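Alpha-fucosidase GH29 (PDB 4PSR) hydrolyses alpha-L-fucosides as a family 29 glycoside hydrolase, and probably removes alpha-1,6-linked fucose from the reducing-end N-acetylglucosamine of glycoprotein glycans. Local coordinates at residues D375-D380 and F407-E412; D413-V418 and V486-F491; K446-L451 and V459-W464. All blocks are in the same frame, centred on the assembly; numbering follows the deposited sequence. Where two conformers were deposited one is given.

How the contacts relate
All three contacts reach the antiparallel sheet of strands 383-384 to 485-491, contact 1 from a loop beside it, and none contains a residue that neighbours the bound fucose. Contact 1 ties this sheet to the chain leaving the barrel, contact 2 lies in its middle, and contact 3 is at its far margin. Centres of contacts 1 and 2 are about 9 Å apart; Thr408 O lies 2.8 Å from Tyr417 N, while Trp379 packs on Leu416. Contacts 2 and 3, centres about 10 Å apart, meet where strands 485-491 and 445-451 pair, Lys488 N lying 2.7 Å from Glu449 O. Contacts 1 and 3 do not touch: centres about 19 Å apart, nearest atoms about 9 Å.

Contact 1. Residues D375-D380 and F407-E412; sequences DTRAWD and FTRNKE
Arg377 and Arg409 join their backbones in one antiparallel, hydrogen-bonded bridge: Arg377 N donates to Arg409 O over 3.0 Å and Arg409 N to Arg377 O over 2.8 Å. The side chain of Arg409 adds a third bond. Its CG stands between the backbone N and the carbonyl carbon (chi1 51°), and a bend at chi2 folds the chain back over segment 375-380, where NE reaches Ala378 O at 3.1 Å from well above the carbonyl plane. The guanidinium is thereby laid flat against Arg377, whose CB sits 3.6 Å above the centre of its plane. At the other end of the group, NH1 binds Asn410 O, so the rotation of the guanidinium is fixed from two directions.

The guanidinium of Arg377 points elsewhere, forming salt bridges with Glu22 and Asp26 of helix 22-27, while its NH1 also binds Thr376 O. Lys411 passes its CE over one face of that group, and its NZ also pairs with Asp26; the two cations, 3.9 Å apart between Arg377 NH2 and Lys411 NZ, thus gather round shared acidic charge. A water joins Asp375 O to Lys411 N.

Apolar packing lies farther along. Trp379 turns the C-H edge of its six-membered ring to the face of Phe407 in a T-shaped stack, with planes at 68° and CZ3 of Trp379 3.8 Å above the centre of the Phe407 ring. The indole is large enough to reach Leu416 as well. Thr376 and Thr408 touch through OG1 and CB, their hydroxyls bonded to Val373 O and Ala372 O respectively. This single beta bridge, flanked by charged and aromatic pairs, joins the segment following helix 353-369 of the TIM barrel to the beta-sheet domain that follows the barrel.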
loop_
_atom_site.group_PDB
_atom_site.type_symbol
_atom_site.label_atom_id
_atom_site.label_comp_id
_atom_site.label_asym_id
_atom_site.label_seq_id
_atom_site.Cartn_x
_atom_site.Cartn_y
_atom_site.Cartn_z
ATOM N N ASP A 375 -3.368 -8.169 -12.530
ATOM C CA ASP A 375 -2.893 -9.510 -12.881
ATOM C C ASP A 375 -1.479 -9.533 -13.443
ATOM O O ASP A 375 -1.022 -10.580 -13.872
ATOM C CB ASP A 375 -3.844 -10.203 -13.897
ATOM C CG ASP A 375 -5.275 -10.283 -13.418
ATOM O OD1 ASP A 375 -5.558 -10.165 -12.221
ATOM O OD2 ASP A 375 -6.158 -10.421 -14.288
ATOM N N THR A 376 -0.763 -8.414 -13.415
ATOM C CA THR A 376 0.626 -8.361 -13.872
ATOM C C THR A 376 1.582 -8.535 -12.684
ATOM O O THR A 376 1.157 -8.578 -11.530
ATOM C CB THR A 376 0.984 -7.023 -14.582
ATOM O OG1 THR A 376 0.985 -5.922 -13.644
ATOM C CG2 THR A 376 0.051 -6.716 -15.755
ATOM N N ARG A 377 2.856 -8.670 -12.986
ATOM C CA ARG A 377 3.900 -8.686 -11.983
ATOM C C ARG A 377 5.007 -7.730 -12.418
ATOM O O ARG A 377 5.173 -7.397 -13.611
ATOM C CB ARG A 377 4.479 -10.097 -11.843
ATOM C CG ARG A 377 3.500 -11.169 -11.356
ATOM C CD ARG A 377 3.071 -10.900 -9.918
ATOM N NE ARG A 377 2.156 -11.933 -9.407
ATOM C CZ ARG A 377 0.832 -11.895 -9.502
ATOM N NH1 ARG A 377 0.187 -10.884 -10.068
ATOM N NH2 ARG A 377 0.099 -12.886 -9.017
ATOM N N ALA A 378 5.807 -7.309 -11.455
ATOM C CA ALA A 378 6.927 -6.453 -11.723
ATOM C C ALA A 378 7.940 -7.163 -12.608
ATOM O O ALA A 378 8.087 -8.398 -12.565
ATOM C CB ALA A 378 7.578 -6.060 -10.387
ATOM N N TRP A 379 8.645 -6.375 -13.406
ATOM C CA TRP A 379 9.789 -6.860 -14.177
ATOM C C TRP A 379 10.987 -6.895 -13.211
ATOM O O TRP A 379 10.777 -6.856 -12.013
ATOM C CB TRP A 379 10.040 -5.924 -15.347
ATOM C CG TRP A 379 10.865 -6.497 -16.463
ATOM C CD1 TRP A 379 10.975 -7.811 -16.815
ATOM C CD2 TRP A 379 11.661 -5.759 -17.394
ATOM N NE1 TRP A 379 11.806 -7.934 -17.914
ATOM C CE2 TRP A 379 12.255 -6.691 -18.273
ATOM C CE3 TRP A 379 11.965 -4.406 -17.541
ATOM C CZ2 TRP A 379 13.101 -6.308 -19.302
ATOM C CZ3 TRP A 379 12.799 -4.020 -18.587
ATOM C CH2 TRP A 379 13.361 -4.984 -19.448
ATOM N N ASP A 380 12.231 -6.974 -13.696
ATOM C CA ASP A 380 13.363 -6.868 -12.771
ATOM C C ASP A 380 13.874 -5.441 -12.655
ATOM O O ASP A 380 14.717 -5.161 -11.824
ATOM C CB ASP A 380 14.512 -7.826 -13.105
ATOM C CG ASP A 380 14.124 -9.300 -12.911
ATOM O OD1 ASP A 380 13.471 -9.669 -11.902
ATOM O OD2 ASP A 380 14.449 -10.098 -13.807
ATOM N N PHE A 407 7.475 -0.220 -16.040
ATOM C CA PHE A 407 7.338 -1.545 -16.635
ATOM C C PHE A 407 6.430 -2.445 -15.793
ATOM O O PHE A 407 6.466 -2.404 -14.551
ATOM C CB PHE A 407 8.708 -2.219 -16.698
ATOM C CG PHE A 407 9.725 -1.499 -17.546
ATOM C CD1 PHE A 407 9.559 -1.402 -18.933
ATOM C CD2 PHE A 407 10.857 -0.978 -16.973
ATOM C CE1 PHE A 407 10.526 -0.771 -19.708
ATOM C CE2 PHE A 407 11.825 -0.334 -17.752
ATOM C CZ PHE A 407 11.658 -0.242 -19.117
ATOM N N THR A 408 5.670 -3.309 -16.454
ATOM C CA THR A 408 5.012 -4.436 -15.799
ATOM C C THR A 408 5.068 -5.591 -16.809
ATOM O O THR A 408 5.338 -5.355 -17.996
ATOM C CB THR A 408 3.543 -4.144 -15.453
ATOM O OG1 THR A 408 2.877 -3.643 -16.623
ATOM C CG2 THR A 408 3.398 -3.138 -14.304
ATOM N N ARG A 409 4.845 -6.825 -16.372
ATOM C CA ARG A 409 4.899 -7.949 -17.312
ATOM C C ARG A 409 3.823 -8.967 -16.997
ATOM O O ARG A 409 3.249 -8.960 -15.909
ATOM C CB ARG A 409 6.305 -8.553 -17.397
ATOM C CG ARG A 409 6.966 -8.908 -16.088
ATOM C CD ARG A 409 6.636 -10.298 -15.715
ATOM N NE ARG A 409 7.176 -10.715 -14.418
ATOM C CZ ARG A 409 6.901 -11.899 -13.889
ATOM N NH1 ARG A 409 6.118 -12.733 -14.552
ATOM N NH2 ARG A 409 7.382 -12.240 -12.700
ATOM N N ASN A 410 3.497 -9.821 -17.962
ATOM C CA ASN A 410 2.458 -10.832 -17.719
ATOM C C ASN A 410 3.007 -12.032 -16.944
ATOM O O ASN A 410 4.211 -12.204 -16.796
ATOM C CB ASN A 410 1.747 -11.235 -19.022
ATOM C CG ASN A 410 2.638 -11.992 -19.989
ATOM O OD1 ASN A 410 3.832 -12.154 -19.781
ATOM N ND2 ASN A 410 2.027 -12.438 -21.098
ATOM N N LYS A 411 2.092 -12.848 -16.439
ATOM C CA LYS A 411 2.487 -14.052 -15.677
ATOM C C LYS A 411 3.259 -15.060 -16.515
ATOM O O LYS A 411 4.119 -15.756 -15.990
ATOM C CB LYS A 411 1.275 -14.744 -15.046
ATOM C CG LYS A 411 0.551 -13.872 -14.009
ATOM C CD LYS A 411 -0.596 -14.610 -13.362
ATOM C CE LYS A 411 -1.279 -13.713 -12.342
ATOM N NZ LYS A 411 -2.402 -14.389 -11.667
ATOM N N GLU A 412 2.957 -15.144 -17.801
ATOM C CA GLU A 412 3.698 -16.043 -18.673
ATOM C C GLU A 412 5.118 -15.565 -18.995
ATOM O O GLU A 412 5.914 -16.322 -19.541
ATOM C CB GLU A 412 2.915 -16.260 -19.963
ATOM C CG GLU A 412 1.732 -17.196 -19.759
ATOM C CD GLU A 412 2.176 -18.578 -19.284
ATOM O OE1 GLU A 412 3.139 -19.135 -19.877
ATOM O OE2 GLU A 412 1.581 -19.085 -18.299
HETATM O O HOH W 1 -0.561 -11.679 -16.428
HETATM O O HOH W 2 7.956 -9.940 -10.341
HETATM O O HOH W 3 8.475 -3.602 -13.063
#

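Contact 2. Residues D413-V418 and V486-F491; sequences DDVLYV and VLKLTF
Val418 and Leu489 meet through their branches, CG2 to CD1 at 4.0 Å, on the face of the sheet that also carries Leu416, Leu487 and Phe491. Leu416 brings its CB near the plane of the Phe491 ring, at the CE2 edge, and Val418 and Leu487 face each other through their CB atoms. Side chains of Leu471 and Ile473, on strand 471-474, pack onto Leu489 and Leu487, so aliphatic and aromatic side chains fill this interior layer without leaving a polar group to satisfy.

Between the faces runs a regular pairing of strands 415-418 and 486-491, whose N-to-C directions differ by 161°, close to antiparallel. Leu416 and Leu489 form a hydrogen-bonded pair, Leu416 N to Leu489 O and Leu489 N to Leu416 O, each 2.9 Å; Val418 and Leu487 do the same. Phe491 N adds a bond to Asp414 O, lengthening the register beyond Val415. In the non-hydrogen-bonded pairs CA-H groups approach the same carbonyls, as with Val415 CA and Leu489 O at 3.3 Å.

The opposite face is mixed. Lys488 is stretched out trans from the main-chain nitrogen (chi1 175°), which lays its methylenes beside the ring of Tyr417, pointing the same way, with CG 3.7 Å from Tyr417 CE1. Val415 CG1 lies 3.6 Å above the Tyr417 ring plane, toward its rim, and touches Lys488 CG as well. Both polar ends converge on Glu371: Tyr417 OH by a hydrogen bond and Lys488 NZ by a salt bridge.

At the strand start, the amide of Asn410 holds the carboxylate of Asp414 and the N-H of Val415. Glu371 OE2, gripped by an ammonium and a hydroxyl, would be expected to remain ionised, so the methylenes of Lys488 and the ring of Tyr417 pack together while their ends bind the region beside helix 353-369.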
loop_
_atom_site.group_PDB
_atom_site.type_symbol
_atom_site.label_atom_id
_atom_site.label_comp_id
_atom_site.label_asym_id
_atom_site.label_seq_id
_atom_site.Cartn_x
_atom_site.Cartn_y
_atom_site.Cartn_z
ATOM N N ASP A 413 5.429 -14.308 -18.651
ATOM C CA ASP A 413 6.761 -13.730 -18.815
ATOM C C ASP A 413 7.198 -13.607 -20.267
ATOM O O ASP A 413 8.386 -13.679 -20.555
ATOM C CB ASP A 413 7.809 -14.496 -18.001
ATOM C CG ASP A 413 9.020 -13.650 -17.663
ATOM O OD1 ASP A 413 8.883 -12.414 -17.476
ATOM O OD2 ASP A 413 10.126 -14.224 -17.550
ATOM N N ASP A 414 6.234 -13.392 -21.160
ATOM C CA ASP A 414 6.514 -13.150 -22.588
ATOM C C ASP A 414 5.916 -11.862 -23.125
ATOM O O ASP A 414 6.046 -11.584 -24.322
ATOM C CB ASP A 414 6.103 -14.346 -23.486
ATOM C CG ASP A 414 4.614 -14.659 -23.451
ATOM O OD1 ASP A 414 3.797 -13.958 -22.828
ATOM O OD2 ASP A 414 4.216 -15.663 -24.089
ATOM N N VAL A 415 5.288 -11.056 -22.254
ATOM C CA VAL A 415 4.781 -9.744 -22.650
ATOM C C VAL A 415 5.273 -8.691 -21.648
ATOM O O VAL A 415 5.098 -8.841 -20.427
ATOM C CB VAL A 415 3.248 -9.683 -22.722
ATOM C CG1 VAL A 415 2.794 -8.270 -22.994
ATOM C CG2 VAL A 415 2.707 -10.622 -23.826
ATOM N N LEU A 416 5.933 -7.665 -22.166
ATOM C CA LEU A 416 6.361 -6.519 -21.358
ATOM C C LEU A 416 5.488 -5.341 -21.713
ATOM O O LEU A 416 5.368 -4.962 -22.886
ATOM C CB LEU A 416 7.823 -6.193 -21.650
ATOM C CG LEU A 416 8.518 -5.085 -20.833
ATOM C CD1 LEU A 416 8.666 -5.475 -19.335
ATOM C CD2 LEU A 416 9.864 -4.716 -21.457
ATOM N N TYR A 417 4.868 -4.745 -20.695
ATOM C CA TYR A 417 4.109 -3.510 -20.842
ATOM C C TYR A 417 5.009 -2.344 -20.478
ATOM O O TYR A 417 5.636 -2.343 -19.407
ATOM C CB TYR A 417 2.866 -3.522 -19.950
ATOM C CG TYR A 417 1.910 -4.643 -20.304
ATOM C CD1 TYR A 417 1.046 -4.519 -21.389
ATOM C CD2 TYR A 417 1.918 -5.842 -19.601
ATOM C CE1 TYR A 417 0.209 -5.535 -21.741
ATOM C CE2 TYR A 417 1.083 -6.881 -19.976
ATOM C CZ TYR A 417 0.224 -6.713 -21.024
ATOM O OH TYR A 417 -0.612 -7.765 -21.404
ATOM N N VAL A 418 5.108 -1.396 -21.391
ATOM C CA VAL A 418 5.900 -0.191 -21.231
ATOM C C VAL A 418 4.944 0.970 -21.186
ATOM O O VAL A 418 4.363 1.363 -22.210
ATOM C CB VAL A 418 6.863 0.003 -22.396
ATOM C CG1 VAL A 418 7.652 1.310 -22.213
ATOM C CG2 VAL A 418 7.785 -1.203 -22.521
ATOM N N VAL A 486 0.154 3.138 -23.033
ATOM C CA VAL A 486 0.733 1.821 -22.844
ATOM C C VAL A 486 1.149 1.150 -24.139
ATOM O O VAL A 486 0.320 0.940 -25.038
ATOM C CB VAL A 486 -0.251 0.866 -22.094
ATOM C CG1 VAL A 486 0.390 -0.479 -21.813
ATOM C CG2 VAL A 486 -0.762 1.468 -20.792
ATOM N N LEU A 487 2.408 0.760 -24.199
ATOM C CA LEU A 487 2.929 -0.113 -25.256
ATOM C C LEU A 487 2.981 -1.552 -24.757
ATOM O O LEU A 487 3.331 -1.822 -23.600
ATOM C CB LEU A 487 4.321 0.329 -25.684
ATOM C CG LEU A 487 4.405 1.679 -26.398
ATOM C CD1 LEU A 487 5.800 2.231 -26.377
ATOM C CD2 LEU A 487 3.910 1.555 -27.854
ATOM N N LYS A 488 2.664 -2.486 -25.651
ATOM C CA LYS A 488 2.661 -3.916 -25.334
ATOM C C LYS A 488 3.651 -4.594 -26.246
ATOM O O LYS A 488 3.480 -4.547 -27.483
ATOM C CB LYS A 488 1.261 -4.503 -25.513
ATOM C CG LYS A 488 1.148 -6.000 -25.327
ATOM C CD LYS A 488 -0.285 -6.456 -25.524
ATOM C CE LYS A 488 -0.450 -7.934 -25.282
ATOM N NZ LYS A 488 -1.861 -8.347 -25.464
ATOM N N LEU A 489 4.677 -5.203 -25.677
ATOM C CA LEU A 489 5.757 -5.847 -26.437
ATOM C C LEU A 489 5.676 -7.341 -26.213
ATOM O O LEU A 489 5.807 -7.816 -25.102
ATOM C CB LEU A 489 7.132 -5.331 -26.003
ATOM C CG LEU A 489 7.621 -3.953 -26.483
ATOM C CD1 LEU A 489 6.718 -2.852 -26.000
ATOM C CD2 LEU A 489 9.013 -3.688 -25.994
ATOM N N THR A 490 5.431 -8.095 -27.280
ATOM C CA THR A 490 5.306 -9.544 -27.186
ATOM C C THR A 490 6.548 -10.216 -27.736
ATOM O O THR A 490 7.009 -9.887 -28.839
ATOM C CB THR A 490 4.069 -10.032 -27.937
ATOM O OG1 THR A 490 2.882 -9.401 -27.428
ATOM C CG2 THR A 490 3.938 -11.555 -27.809
ATOM N N PHE A 491 7.083 -11.145 -26.963
ATOM C CA PHE A 491 8.299 -11.839 -27.312
ATOM C C PHE A 491 7.987 -13.317 -27.512
ATOM O O PHE A 491 7.064 -13.857 -26.901
ATOM C CB PHE A 491 9.335 -11.692 -26.198
ATOM C CG PHE A 491 9.864 -10.303 -26.032
ATOM C CD1 PHE A 491 10.987 -9.894 -26.719
ATOM C CD2 PHE A 491 9.241 -9.395 -25.174
ATOM C CE1 PHE A 491 11.495 -8.604 -26.561
ATOM C CE2 PHE A 491 9.750 -8.123 -25.007
ATOM C CZ PHE A 491 10.862 -7.718 -25.703
#

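Contact 3. Residues K446-L451 and V459-W464; sequences KSVELL and VKVSEW
Val448 to Leu450 pair antiparallel with Val459 to Val461 in a beta hairpin, whose second arm, strand 458-460, is the outermost strand of the six-stranded sheet on this side. Leu450 and Val459 form the hydrogen-bonded pair, with Leu450 N to Val459 O at 2.8 Å and Val459 N to Leu450 O at 2.9 Å. Val461 N then donates to Val448 O over 3.0 Å. Past that point the arms part, and a water takes over: it accepts from Val448 N and donates to Val461 O.

Side chains pack on the face of Val448, Leu450 and Val461. Val448 CG1, anti to the backbone N (chi1 178°), is pressed on CB of Val461 at 3.7 Å, and Val461 continues onto Ile473 and Pro476. Small beta-branched valines suit this, keeping the strand extended while offering a compact apolar surface. On the other face Glu449 and Lys460 form the non-hydrogen-bonded pair.

Chemically, this is a backbone-held edge, with Val448, Leu450 and Val461 as the apolar side and Glu449 and Lys460, partly or fully exposed, on the other.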
loop_
_atom_site.group_PDB
_atom_site.type_symbol
_atom_site.label_atom_id
_atom_site.label_comp_id
_atom_site.label_asym_id
_atom_site.label_seq_id
_atom_site.Cartn_x
_atom_site.Cartn_y
_atom_site.Cartn_z
ATOM N N LYS A 446 8.327 -9.993 -31.341
ATOM C CA LYS A 446 7.339 -10.326 -32.368
ATOM C C LYS A 446 6.389 -9.223 -32.758
ATOM O O LYS A 446 5.951 -9.149 -33.907
ATOM C CB LYS A 446 6.418 -11.416 -31.864
ATOM C CG LYS A 446 6.977 -12.800 -31.850
ATOM C CD LYS A 446 5.854 -13.790 -32.084
ATOM C CE LYS A 446 4.542 -13.473 -31.322
ATOM N NZ LYS A 446 4.062 -14.670 -30.596
ATOM N N SER A 447 5.967 -8.426 -31.778
ATOM C CA SER A 447 5.023 -7.366 -32.042
ATOM C C SER A 447 5.181 -6.278 -30.994
ATOM O O SER A 447 5.550 -6.551 -29.845
ATOM C CB SER A 447 3.578 -7.875 -32.052
ATOM O OG SER A 447 3.219 -8.514 -30.842
ATOM N N VAL A 448 4.929 -5.051 -31.420
ATOM C CA VAL A 448 4.892 -3.883 -30.553
ATOM C C VAL A 448 3.571 -3.197 -30.882
ATOM O O VAL A 448 3.308 -2.867 -32.039
ATOM C CB VAL A 448 6.079 -2.931 -30.844
ATOM C CG1 VAL A 448 5.994 -1.675 -29.956
ATOM C CG2 VAL A 448 7.417 -3.657 -30.699
ATOM N N GLU A 449 2.725 -2.978 -29.884
ATOM C CA GLU A 449 1.382 -2.464 -30.086
ATOM C C GLU A 449 1.088 -1.383 -29.058
ATOM O O GLU A 449 1.514 -1.478 -27.905
ATOM C CB GLU A 449 0.344 -3.565 -29.906
ATOM C CG GLU A 449 0.555 -4.793 -30.793
ATOM C CD GLU A 449 -0.374 -5.922 -30.411
ATOM O OE1 GLU A 449 -0.177 -6.543 -29.337
ATOM O OE2 GLU A 449 -1.314 -6.186 -31.186
ATOM N N LEU A 450 0.376 -0.357 -29.474
ATOM C CA LEU A 450 -0.160 0.663 -28.577
ATOM C C LEU A 450 -1.581 0.329 -28.171
ATOM O O LEU A 450 -2.456 0.098 -29.022
ATOM C CB LEU A 450 -0.153 2.035 -29.248
ATOM C CG LEU A 450 -0.447 3.247 -28.354
ATOM C CD1 LEU A 450 0.655 3.447 -27.316
ATOM C CD2 LEU A 450 -0.601 4.525 -29.184
ATOM N N LEU A 451 -1.865 0.299 -26.872
ATOM C CA LEU A 451 -3.211 0.049 -26.409
ATOM C C LEU A 451 -4.088 1.230 -26.795
ATOM O O LEU A 451 -3.691 2.381 -26.656
ATOM C CB LEU A 451 -3.233 -0.182 -24.894
ATOM C CG LEU A 451 -3.035 -1.625 -24.467
ATOM C CD1 LEU A 451 -1.662 -2.107 -24.846
ATOM C CD2 LEU A 451 -3.267 -1.751 -22.976
ATOM N N VAL A 459 -3.273 -0.878 -31.587
ATOM C CA VAL A 459 -2.845 -0.193 -32.798
ATOM C C VAL A 459 -1.383 -0.559 -32.991
ATOM O O VAL A 459 -0.556 -0.259 -32.151
ATOM C CB VAL A 459 -3.057 1.321 -32.686
ATOM C CG1 VAL A 459 -2.611 2.029 -33.962
ATOM C CG2 VAL A 459 -4.525 1.637 -32.397
ATOM N N LYS A 460 -1.068 -1.268 -34.074
ATOM C CA LYS A 460 0.293 -1.693 -34.338
ATOM C C LYS A 460 1.260 -0.516 -34.463
ATOM O O LYS A 460 0.930 0.526 -35.017
ATOM C CB LYS A 460 0.366 -2.573 -35.605
ATOM C CG LYS A 460 1.791 -2.952 -36.006
ATOM C CD LYS A 460 1.830 -3.985 -37.116
ATOM C CE LYS A 460 3.244 -4.127 -37.690
ATOM N NZ LYS A 460 3.370 -5.212 -38.710
ATOM N N VAL A 461 2.434 -0.708 -33.870
ATOM C CA VAL A 461 3.601 0.142 -34.025
ATOM C C VAL A 461 4.489 -0.506 -35.091
ATOM O O VAL A 461 4.929 -1.650 -34.939
ATOM C CB VAL A 461 4.406 0.215 -32.702
ATOM C CG1 VAL A 461 5.680 0.991 -32.893
ATOM C CG2 VAL A 461 3.574 0.837 -31.580
ATOM N N SER A 462 4.757 0.220 -36.170
ATOM C CA SER A 462 5.489 -0.355 -37.296
ATOM C C SER A 462 6.990 -0.110 -37.243
ATOM O O SER A 462 7.769 -0.993 -37.602
ATOM C CB SER A 462 4.941 0.200 -38.614
ATOM O OG SER A 462 3.582 -0.164 -38.799
ATOM N N GLU A 463 7.395 1.084 -36.811
ATOM C CA GLU A 463 8.795 1.474 -36.880
ATOM C C GLU A 463 9.456 1.444 -35.507
ATOM O O GLU A 463 8.975 2.080 -34.569
ATOM C CB GLU A 463 8.940 2.882 -37.458
ATOM C CG GLU A 463 8.017 3.214 -38.617
ATOM C CD GLU A 463 8.132 4.672 -39.038
ATOM O OE1 GLU A 463 9.200 5.276 -38.798
ATOM O OE2 GLU A 463 7.154 5.214 -39.597
ATOM N N TRP A 464 10.538 0.679 -35.403
ATOM C CA TRP A 464 11.421 0.694 -34.235
ATOM C C TRP A 464 12.832 0.224 -34.606
ATOM O O TRP A 464 12.998 -0.634 -35.475
ATOM C CB TRP A 464 10.850 -0.140 -33.071
ATOM C CG TRP A 464 10.565 -1.598 -33.368
ATOM C CD1 TRP A 464 9.358 -2.146 -33.696
ATOM C CD2 TRP A 464 11.501 -2.690 -33.329
ATOM N NE1 TRP A 464 9.484 -3.504 -33.876
ATOM C CE2 TRP A 464 10.787 -3.863 -33.650
ATOM C CE3 TRP A 464 12.871 -2.790 -33.052
ATOM C CZ2 TRP A 464 11.397 -5.115 -33.713
ATOM C CZ3 TRP A 464 13.471 -4.035 -33.111
ATOM C CH2 TRP A 464 12.731 -5.181 -33.437
HETATM O O HOH W 4 5.040 -4.482 -34.314
#